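Local coordinates for ribosome-inactivating protein (Lychnis chalcedonica, PDB 2G5X) that is a plant ribosome-inactivating protein, a single chain that pairs a mixed beta sheet with a remainder rich in helices, at residues 84-89 / 108-113; 57-62 / 71-76; 88-93 / 114-119. All blocks are in the same frame, centred on the assembly; numbering follows the deposited sequence.

Contact 1. Residues 84-89 / 108-113; sequences RANFFS and VLAPAL
Leu113 lays its branched end over the 84-89 backbone, overlapping Asn86 CB, the Phe87 carbonyl and the rim of the Phe88 ring. With CG anti to its own carbonyl carbon (chi1 -72°), its two methyls part: CD2 rests against Asn86 CB at 3.6 Å, while CD1 meets the Phe88 ring obliquely at CD2, 3.8 Å away. Its own backbone N donates an almost straight bond of 2.9 Å to Phe87 O (173°).

At the other end the segments pair as parallel strands, Arg84 with Val108 and Ala85 with Leu109. Ala85 N reaches Val108 O, and Ala110 N returns to Ala85 O at 3.1 Å. Val108 CG2 sits beside Arg84 CB, on the face of the sheet that carries the arginine. On the other face, Leu109 crosses Phe87 at about a right angle and brings CD1 to the ring edge, 4.1 Å from Phe87 CE1.

Between these two grips the chains draw apart, and water enters. One water accepts from Phe87 N at 2.8 Å and lies close to Ala85 O and Ala110 O. A second donates to both Asn86 OD1 and Pro111 O, tying the amide oxygen to the turning loop. The methyl of Ala110 also lies 3.2 Å from Asn86 OD1. The amide is gripped at its other end too, since ND2 donates to Phe73 O and Asp75 OD1; the Arg84 guanidinium likewise turns from this contact to a salt bridge with Asp75.

Strand 108-109 forms one border of the mixed sheet, with strand 83-87 between it and strand 69-76. Helix 99-102 packs through Tyr99 on Ala85, Phe87 and Leu109, whereas Leu113 touches Phe73 of strand 69-76.

Contact 2. Residues 57-62 / 71-76; sequences NTITLA and VGFQDR
Phe73 and Ile59 form the apolar centre of this beta hairpin, which joins strands 58-64 and 69-76 within the mixed sheet. Phe73 holds CG between its backbone N and carbonyl carbon (chi1 67°), a setting that tips the ring away from strand 58-62 toward the strand 83-87 side, leaving its CD2 flank against Ile59. The CG2 methyl of Ile59 meets the ring obliquely, 3.8 Å from Phe73 CD2. Leu61 adds to the same face, with its CD2 4.0 Å from Phe73 CB, and Phe160 of helix 154-173 packs on both Ile59 and Leu61.

The strands run antiparallel at 160°. Thr60 and Gln74 form a hydrogen-bonded pair: Thr60 N gives to Gln74 O at 3.0 Å, and Gln74 N answers to Thr60 O at 2.8 Å. Leu61 and Phe73 make the next, non-hydrogen-bonded pair. Toward the hairpin turn, Val71 N binds Ala62 O in a nearly straight bond (175°), and Val71 CG2 lies against Ala62 CB. The backbone of Gly72 adopts angles at which a CB would press on the carbonyl oxygen of Val71, a conformation that calls for glycine.

The polar edge lies on the face opposite Phe73. There the side chains of Thr60 and Gln74 run side by side, pointing the same way. Thr60 OG1 is hydrogen-bonded to Asn49 OD1 on the adjoining strand 45-51, and one water joins the pair, donating to Thr60 OG1 at 2.7 Å and accepting from Gln74 NE2 at 2.9 Å.

Contact 3. Residues 88-93 / 114-119; sequences FSDEYR and PCASTY
The turn that leads from strand 83-87 into helix 92-95 meets the loop before helix 119-126, and Asp90 clasps that loop through Ser117. Both carboxylate oxygens take part. Asp90 OD1 receives Ser117 N at 2.9 Å from above the carboxylate plane, 36° out of it. Asp90 OD2 accepts the Ser117 hydroxyl on its syn side at 2.8 Å, closer to the plane. One residue thus presents two donors to one carboxylate, a grip that should restrict rotation of the acid. Asp90 CG lies between its backbone N and carbonyl carbon (chi1 60°), which turns the carboxylate back across the turn to the serine.

The Phe88 ring packs against the same loop. Ser117 CA stands over one face, 4.0 Å from the ring centroid in a CH-pi contact, and Ser117 CB comes to 3.4 Å from Phe88 CD1. Cys115 O sits at the ring edge; the cysteine sulfur approaches obliquely, SG 3.8 Å from Phe88 CE2, a sulfur-aromatic contact. In the backbone, Ser89 N donates to Cys115 O at 2.9 Å.

In this ribosome-inactivating fold, the contact continues from the end of strand 83-87, touching strand 69-76 and helix 154-173. That helix reaches both segments, Ala161 on Phe88 and Val157 on Cys115. Thr118 is the N-cap residue of helix 119-126, its OG1 accepting from Asp121 N and hydrogen-bonded to Thr120 OG1. Farther along the turn, Glu91 forms a salt bridge with Arg64, and its OE2 shares a water with Ser117 OG. That hydroxyl is also hydrogen-bonded to Tyr69 OH, on the strand next to 83-87.

The three contacts run from the middle of the mixed sheet to its border strand and on into the loops beyond. Contact 2 is its inner hairpin; contact 1 extends it outward through strand 83-87 to the border strand, their centres about 10 Å apart. Arg84 NE and Asp75 OD1 form a salt bridge of 2.8 Å between them, and Leu113 CD1 packs on Phe73 CE1 at 3.6 Å. Contact 3 continues from contact 1 through the shared residues Phe88 and Ser89, its centre likewise about 10 Å away, with Tyr92 packing against Ala112. Contacts 2 and 3, about 15 Å apart between centres, still meet where Val71 O lies 3.1 Å from Phe88 N, a probable hydrogen bond.

Contact 1. Residues 84-89 / 108-113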
loop_
_atom_site.group_PDB
_atom_site.type_symbol
_atom_site.label_atom_id
_atom_site.label_comp_id
_atom_site.label_asym_id
_atom_site.label_seq_id
_atom_site.Cartn_x
_atom_site.Cartn_y
_atom_site.Cartn_z
ATOM N N ARG A 84 3.358 10.815 -15.614
ATOM C CA ARG A 84 1.910 10.727 -15.823
ATOM C C ARG A 84 1.162 10.151 -14.619
ATOM O O ARG A 84 1.604 9.177 -14.006
ATOM C CB ARG A 84 1.606 9.877 -17.067
ATOM C CG ARG A 84 2.060 8.425 -16.960
ATOM C CD ARG A 84 1.806 7.625 -18.239
ATOM N NE ARG A 84 2.339 6.271 -18.102
ATOM C CZ ARG A 84 2.484 5.403 -19.099
ATOM N NH1 ARG A 84 2.131 5.735 -20.336
ATOM N NH2 ARG A 84 3.000 4.204 -18.857
ATOM N N ALA A 85 0.024 10.759 -14.295
ATOM C CA ALA A 85 -0.803 10.322 -13.168
ATOM C C ALA A 85 -1.862 9.325 -13.629
ATOM O O ALA A 85 -2.665 9.632 -14.509
ATOM C CB ALA A 85 -1.478 11.528 -12.516
ATOM N N ASN A 86 -1.871 8.142 -13.016
ATOM C CA ASN A 86 -2.818 7.080 -13.367
ATOM C C ASN A 86 -3.744 6.736 -12.194
ATOM O O ASN A 86 -3.277 6.305 -11.141
ATOM C CB ASN A 86 -2.056 5.812 -13.768
ATOM C CG ASN A 86 -0.940 6.081 -14.761
ATOM O OD1 ASN A 86 -1.184 6.284 -15.949
ATOM N ND2 ASN A 86 0.298 6.090 -14.269
ATOM N N PHE A 87 -5.049 6.911 -12.377
ATOM C CA PHE A 87 -6.010 6.594 -11.319
ATOM C C PHE A 87 -6.835 5.352 -11.639
ATOM O O PHE A 87 -7.141 5.088 -12.803
ATOM C CB PHE A 87 -6.974 7.760 -11.093
ATOM C CG PHE A 87 -6.327 8.973 -10.504
ATOM C CD1 PHE A 87 -6.084 10.099 -11.285
ATOM C CD2 PHE A 87 -5.942 8.982 -9.168
ATOM C CE1 PHE A 87 -5.462 11.224 -10.738
ATOM C CE2 PHE A 87 -5.321 10.098 -8.612
ATOM C CZ PHE A 87 -5.080 11.222 -9.399
ATOM N N PHE A 88 -7.192 4.590 -10.608
ATOM C CA PHE A 88 -8.017 3.404 -10.809
ATOM C C PHE A 88 -9.336 3.883 -11.418
ATOM O O PHE A 88 -9.751 5.022 -11.197
ATOM C CB PHE A 88 -8.256 2.675 -9.478
ATOM C CG PHE A 88 -7.071 1.874 -9.004
ATOM C CD1 PHE A 88 -6.524 2.088 -7.742
ATOM C CD2 PHE A 88 -6.500 0.904 -9.825
ATOM C CE1 PHE A 88 -5.425 1.347 -7.303
ATOM C CE2 PHE A 88 -5.402 0.158 -9.397
ATOM C CZ PHE A 88 -4.862 0.380 -8.134
ATOM N N SER A 89 -9.987 3.015 -12.185
ATOM C CA SER A 89 -11.230 3.372 -12.857
ATOM C C SER A 89 -12.339 3.904 -11.957
ATOM O O SER A 89 -13.147 4.719 -12.399
ATOM C CB SER A 89 -11.755 2.178 -13.657
ATOM O OG SER A 89 -12.127 1.114 -12.799
ATOM N N VAL A 108 1.372 15.204 -16.687
ATOM C CA VAL A 108 0.189 14.929 -17.494
ATOM C C VAL A 108 -0.746 13.932 -16.814
ATOM O O VAL A 108 -0.314 13.095 -16.020
ATOM C CB VAL A 108 0.556 14.358 -18.894
ATOM C CG1 VAL A 108 1.382 15.374 -19.679
ATOM C CG2 VAL A 108 1.312 13.047 -18.748
ATOM N N LEU A 109 -2.034 14.050 -17.119
ATOM C CA LEU A 109 -3.046 13.139 -16.596
ATOM C C LEU A 109 -3.218 12.068 -17.670
ATOM O O LEU A 109 -3.540 12.386 -18.816
ATOM C CB LEU A 109 -4.382 13.866 -16.397
ATOM C CG LEU A 109 -5.594 12.964 -16.113
ATOM C CD1 LEU A 109 -5.488 12.366 -14.712
ATOM C CD2 LEU A 109 -6.879 13.771 -16.251
ATOM N N ALA A 110 -2.980 10.810 -17.314
ATOM C CA ALA A 110 -3.129 9.721 -18.274
ATOM C C ALA A 110 -4.558 9.202 -18.207
ATOM O O ALA A 110 -5.319 9.570 -17.309
ATOM C CB ALA A 110 -2.145 8.596 -17.953
ATOM N N PRO A 111 -4.954 8.355 -19.170
ATOM C CA PRO A 111 -6.313 7.810 -19.165
ATOM C C PRO A 111 -6.510 6.946 -17.919
ATOM O O PRO A 111 -5.540 6.544 -17.278
ATOM C CB PRO A 111 -6.358 6.977 -20.446
ATOM C CG PRO A 111 -5.382 7.673 -21.345
ATOM C CD PRO A 111 -4.240 7.984 -20.405
ATOM N N ALA A 112 -7.762 6.661 -17.577
ATOM C CA ALA A 112 -8.048 5.832 -16.410
ATOM C C ALA A 112 -7.413 4.454 -16.577
ATOM O O ALA A 112 -7.315 3.939 -17.692
ATOM C CB ALA A 112 -9.555 5.687 -16.224
ATOM N N LEU A 113 -6.983 3.865 -15.465
ATOM C CA LEU A 113 -6.373 2.540 -15.480
ATOM C C LEU A 113 -7.404 1.481 -15.858
ATOM O O LEU A 113 -8.605 1.661 -15.637
ATOM C CB LEU A 113 -5.782 2.214 -14.107
ATOM C CG LEU A 113 -4.503 2.966 -13.717
ATOM C CD1 LEU A 113 -4.174 2.695 -12.253
ATOM C CD2 LEU A 113 -3.357 2.521 -14.618
HETATM O O HOH W 1 -5.611 8.285 -14.758
HETATM O O HOH W 2 -3.111 5.417 -17.748
#

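Contact 2. Residues 57-62 / 71-76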
loop_
_atom_site.group_PDB
_atom_site.type_symbol
_atom_site.label_atom_id
_atom_site.label_comp_id
_atom_site.label_asym_id
_atom_site.label_seq_id
_atom_site.Cartn_x
_atom_site.Cartn_y
_atom_site.Cartn_z
ATOM N N ASN A 57 14.413 3.119 -11.826
ATOM C CA ASN A 57 13.082 3.530 -12.272
ATOM C C ASN A 57 12.223 3.713 -11.021
ATOM O O ASN A 57 12.360 2.966 -10.048
ATOM C CB ASN A 57 12.445 2.476 -13.189
ATOM C CG ASN A 57 13.133 2.379 -14.546
ATOM O OD1 ASN A 57 13.853 3.291 -14.964
ATOM N ND2 ASN A 57 12.899 1.276 -15.247
ATOM N N THR A 58 11.324 4.691 -11.058
ATOM C CA THR A 58 10.484 4.989 -9.905
ATOM C C THR A 58 8.990 5.070 -10.199
ATOM O O THR A 58 8.575 5.647 -11.204
ATOM C CB THR A 58 10.911 6.338 -9.268
ATOM O OG1 THR A 58 12.287 6.265 -8.873
ATOM C CG2 THR A 58 10.056 6.662 -8.052
ATOM N N ILE A 59 8.195 4.468 -9.318
ATOM C CA ILE A 59 6.738 4.521 -9.406
ATOM C C ILE A 59 6.269 5.107 -8.077
ATOM O O ILE A 59 6.694 4.656 -7.011
ATOM C CB ILE A 59 6.102 3.125 -9.598
ATOM C CG1 ILE A 59 6.360 2.628 -11.022
ATOM C CG2 ILE A 59 4.595 3.197 -9.333
ATOM C CD1 ILE A 59 5.755 1.263 -11.325
ATOM N N THR A 60 5.414 6.123 -8.139
ATOM C CA THR A 60 4.909 6.767 -6.927
ATOM C C THR A 60 3.462 6.359 -6.654
ATOM O O THR A 60 2.578 6.606 -7.468
ATOM C CB THR A 60 4.988 8.311 -7.048
ATOM O OG1 THR A 60 6.342 8.698 -7.323
ATOM C CG2 THR A 60 4.528 8.980 -5.752
ATOM N N LEU A 61 3.235 5.727 -5.504
ATOM C CA LEU A 61 1.900 5.282 -5.109
ATOM C C LEU A 61 1.179 6.376 -4.330
ATOM O O LEU A 61 1.809 7.132 -3.592
ATOM C CB LEU A 61 1.995 4.044 -4.212
ATOM C CG LEU A 61 2.759 2.818 -4.713
ATOM C CD1 LEU A 61 2.813 1.765 -3.607
ATOM C CD2 LEU A 61 2.076 2.261 -5.945
ATOM N N ALA A 62 -0.142 6.443 -4.476
ATOM C CA ALA A 62 -0.939 7.438 -3.759
ATOM C C ALA A 62 -1.986 6.748 -2.889
ATOM O O ALA A 62 -2.831 6.011 -3.395
ATOM C CB ALA A 62 -1.619 8.385 -4.743
ATOM N N VAL A 71 -5.246 4.557 -4.368
ATOM C CA VAL A 71 -6.106 5.106 -5.416
ATOM C C VAL A 71 -5.474 5.190 -6.807
ATOM O O VAL A 71 -6.172 5.454 -7.787
ATOM C CB VAL A 71 -6.626 6.519 -5.036
ATOM C CG1 VAL A 71 -7.387 6.458 -3.708
ATOM C CG2 VAL A 71 -5.465 7.504 -4.946
ATOM N N GLY A 72 -4.167 4.962 -6.898
ATOM C CA GLY A 72 -3.497 5.024 -8.189
ATOM C C GLY A 72 -1.992 5.180 -8.058
ATOM O O GLY A 72 -1.450 5.075 -6.957
ATOM N N PHE A 73 -1.315 5.436 -9.176
ATOM C CA PHE A 73 0.137 5.608 -9.168
ATOM C C PHE A 73 0.639 6.470 -10.329
ATOM O O PHE A 73 -0.072 6.697 -11.309
ATOM C CB PHE A 73 0.839 4.245 -9.216
ATOM C CG PHE A 73 0.637 3.496 -10.508
ATOM C CD1 PHE A 73 -0.452 2.647 -10.675
ATOM C CD2 PHE A 73 1.526 3.661 -11.568
ATOM C CE1 PHE A 73 -0.655 1.972 -11.877
ATOM C CE2 PHE A 73 1.335 2.992 -12.777
ATOM C CZ PHE A 73 0.241 2.145 -12.932
ATOM N N GLN A 74 1.878 6.936 -10.207
ATOM C CA GLN A 74 2.510 7.776 -11.221
ATOM C C GLN A 74 3.796 7.146 -11.763
ATOM O O GLN A 74 4.634 6.685 -10.991
ATOM C CB GLN A 74 2.831 9.150 -10.612
ATOM C CG GLN A 74 3.833 9.993 -11.389
ATOM C CD GLN A 74 4.300 11.197 -10.587
ATOM O OE1 GLN A 74 3.622 12.223 -10.528
ATOM N NE2 GLN A 74 5.455 11.065 -9.947
ATOM N N ASP A 75 3.937 7.107 -13.087
ATOM C CA ASP A 75 5.149 6.579 -13.720
ATOM C C ASP A 75 5.515 7.518 -14.876
ATOM O O ASP A 75 5.118 8.683 -14.855
ATOM C CB ASP A 75 4.947 5.120 -14.188
ATOM C CG ASP A 75 4.003 4.986 -15.367
ATOM O OD1 ASP A 75 3.057 5.786 -15.482
ATOM O OD2 ASP A 75 4.199 4.049 -16.170
ATOM N N ARG A 76 6.276 7.048 -15.865
ATOM C CA ARG A 76 6.651 7.918 -16.987
ATOM C C ARG A 76 6.159 7.429 -18.345
ATOM O O ARG A 76 6.251 6.246 -18.656
ATOM C CB ARG A 76 8.171 8.106 -17.043
ATOM C CG ARG A 76 8.711 9.077 -16.004
ATOM C CD ARG A 76 10.202 9.339 -16.178
ATOM N NE ARG A 76 10.707 10.246 -15.148
ATOM C CZ ARG A 76 10.638 11.573 -15.203
ATOM N NH1 ARG A 76 10.090 12.178 -16.250
ATOM N NH2 ARG A 76 11.100 12.298 -14.194
HETATM O O HOH W 3 7.343 8.870 -9.848
#

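Contact 3. Residues 88-93 / 114-119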
loop_
_atom_site.group_PDB
_atom_site.type_symbol
_atom_site.label_atom_id
_atom_site.label_comp_id
_atom_site.label_asym_id
_atom_site.label_seq_id
_atom_site.Cartn_x
_atom_site.Cartn_y
_atom_site.Cartn_z
ATOM N N PHE A 88 -7.192 4.590 -10.608
ATOM C CA PHE A 88 -8.017 3.404 -10.809
ATOM C C PHE A 88 -9.336 3.883 -11.418
ATOM O O PHE A 88 -9.751 5.022 -11.197
ATOM C CB PHE A 88 -8.256 2.675 -9.478
ATOM C CG PHE A 88 -7.071 1.874 -9.004
ATOM C CD1 PHE A 88 -6.524 2.088 -7.742
ATOM C CD2 PHE A 88 -6.500 0.904 -9.825
ATOM C CE1 PHE A 88 -5.425 1.347 -7.303
ATOM C CE2 PHE A 88 -5.402 0.158 -9.397
ATOM C CZ PHE A 88 -4.862 0.380 -8.134
ATOM N N SER A 89 -9.987 3.015 -12.185
ATOM C CA SER A 89 -11.230 3.372 -12.857
ATOM C C SER A 89 -12.339 3.904 -11.957
ATOM O O SER A 89 -13.147 4.719 -12.399
ATOM C CB SER A 89 -11.755 2.178 -13.657
ATOM O OG SER A 89 -12.127 1.114 -12.799
ATOM N N ASP A 90 -12.382 3.449 -10.706
ATOM C CA ASP A 90 -13.423 3.885 -9.777
ATOM C C ASP A 90 -13.038 5.101 -8.940
ATOM O O ASP A 90 -13.826 5.573 -8.124
ATOM C CB ASP A 90 -13.845 2.718 -8.868
ATOM C CG ASP A 90 -12.700 2.172 -8.033
ATOM O OD1 ASP A 90 -11.531 2.304 -8.450
ATOM O OD2 ASP A 90 -12.975 1.590 -6.963
ATOM N N GLU A 91 -11.827 5.609 -9.153
ATOM C CA GLU A 91 -11.348 6.788 -8.438
ATOM C C GLU A 91 -11.093 7.928 -9.428
ATOM O O GLU A 91 -10.954 9.086 -9.028
ATOM C CB GLU A 91 -10.043 6.473 -7.696
ATOM C CG GLU A 91 -10.180 5.577 -6.466
ATOM C CD GLU A 91 -10.803 6.284 -5.269
ATOM O OE1 GLU A 91 -10.962 7.523 -5.310
ATOM O OE2 GLU A 91 -11.124 5.594 -4.275
ATOM N N TYR A 92 -11.048 7.595 -10.717
ATOM C CA TYR A 92 -10.772 8.575 -11.772
ATOM C C TYR A 92 -11.709 9.784 -11.827
ATOM O O TYR A 92 -11.247 10.924 -11.888
ATOM C CB TYR A 92 -10.763 7.883 -13.145
ATOM C CG TYR A 92 -10.357 8.784 -14.294
ATOM C CD1 TYR A 92 -9.013 9.025 -14.580
ATOM C CD2 TYR A 92 -11.320 9.403 -15.090
ATOM C CE1 TYR A 92 -8.638 9.864 -15.639
ATOM C CE2 TYR A 92 -10.960 10.244 -16.142
ATOM C CZ TYR A 92 -9.620 10.470 -16.412
ATOM O OH TYR A 92 -9.268 11.305 -17.451
ATOM N N ARG A 93 -13.016 9.553 -11.818
ATOM C CA ARG A 93 -13.949 10.674 -11.884
ATOM C C ARG A 93 -13.793 11.658 -10.727
ATOM O O ARG A 93 -13.885 12.870 -10.922
ATOM C CB ARG A 93 -15.400 10.177 -11.939
ATOM C CG ARG A 93 -15.752 9.392 -13.195
ATOM C CD ARG A 93 -15.439 10.173 -14.477
ATOM N NE ARG A 93 -15.972 9.494 -15.654
ATOM C CZ ARG A 93 -17.202 9.667 -16.129
ATOM N NH1 ARG A 93 -18.036 10.512 -15.535
ATOM N NH2 ARG A 93 -17.608 8.973 -17.186
ATOM N N PRO A 114 -6.943 0.359 -16.435
ATOM C CA PRO A 114 -7.804 -0.749 -16.859
ATOM C C PRO A 114 -8.387 -1.618 -15.742
ATOM O O PRO A 114 -8.740 -2.773 -15.977
ATOM C CB PRO A 114 -6.901 -1.541 -17.804
ATOM C CG PRO A 114 -5.547 -1.349 -17.201
ATOM C CD PRO A 114 -5.550 0.134 -16.863
ATOM N N CYS A 115 -8.483 -1.073 -14.531
ATOM C CA CYS A 115 -9.062 -1.816 -13.413
ATOM C C CYS A 115 -9.455 -0.891 -12.262
ATOM O O CYS A 115 -9.060 0.277 -12.233
ATOM C CB CYS A 115 -8.093 -2.900 -12.916
ATOM S SG CYS A 115 -6.686 -2.325 -11.940
ATOM N N ALA A 116 -10.249 -1.416 -11.329
ATOM C CA ALA A 116 -10.704 -0.648 -10.170
ATOM C C ALA A 116 -9.813 -0.870 -8.947
ATOM O O ALA A 116 -8.959 -1.757 -8.940
ATOM C CB ALA A 116 -12.148 -1.009 -9.840
ATOM N N SER A 117 -10.039 -0.067 -7.907
ATOM C CA SER A 117 -9.253 -0.116 -6.673
ATOM C C SER A 117 -9.664 -1.151 -5.625
ATOM O O SER A 117 -8.927 -1.391 -4.667
ATOM C CB SER A 117 -9.292 1.255 -6.005
ATOM O OG SER A 117 -10.591 1.502 -5.486
ATOM N N THR A 118 -10.838 -1.743 -5.789
ATOM C CA THR A 118 -11.344 -2.717 -4.824
ATOM C C THR A 118 -10.607 -4.047 -4.821
ATOM O O THR A 118 -10.036 -4.462 -5.833
ATOM C CB THR A 118 -12.822 -3.022 -5.082
ATOM O OG1 THR A 118 -12.980 -3.452 -6.440
ATOM C CG2 THR A 118 -13.682 -1.783 -4.836
ATOM N N TYR A 119 -10.625 -4.720 -3.674
ATOM C CA TYR A 119 -9.981 -6.022 -3.573
ATOM C C TYR A 119 -10.675 -6.978 -4.534
ATOM O O TYR A 119 -10.029 -7.802 -5.177
ATOM C CB TYR A 119 -10.068 -6.569 -2.143
ATOM C CG TYR A 119 -8.843 -6.290 -1.298
ATOM C CD1 TYR A 119 -7.566 -6.619 -1.757
ATOM C CD2 TYR A 119 -8.960 -5.716 -0.032
ATOM C CE1 TYR A 119 -6.435 -6.386 -0.977
ATOM C CE2 TYR A 119 -7.836 -5.475 0.755
ATOM C CZ TYR A 119 -6.578 -5.812 0.276
ATOM O OH TYR A 119 -5.463 -5.572 1.051
HETATM O O HOH W 4 -12.475 3.522 -3.826
#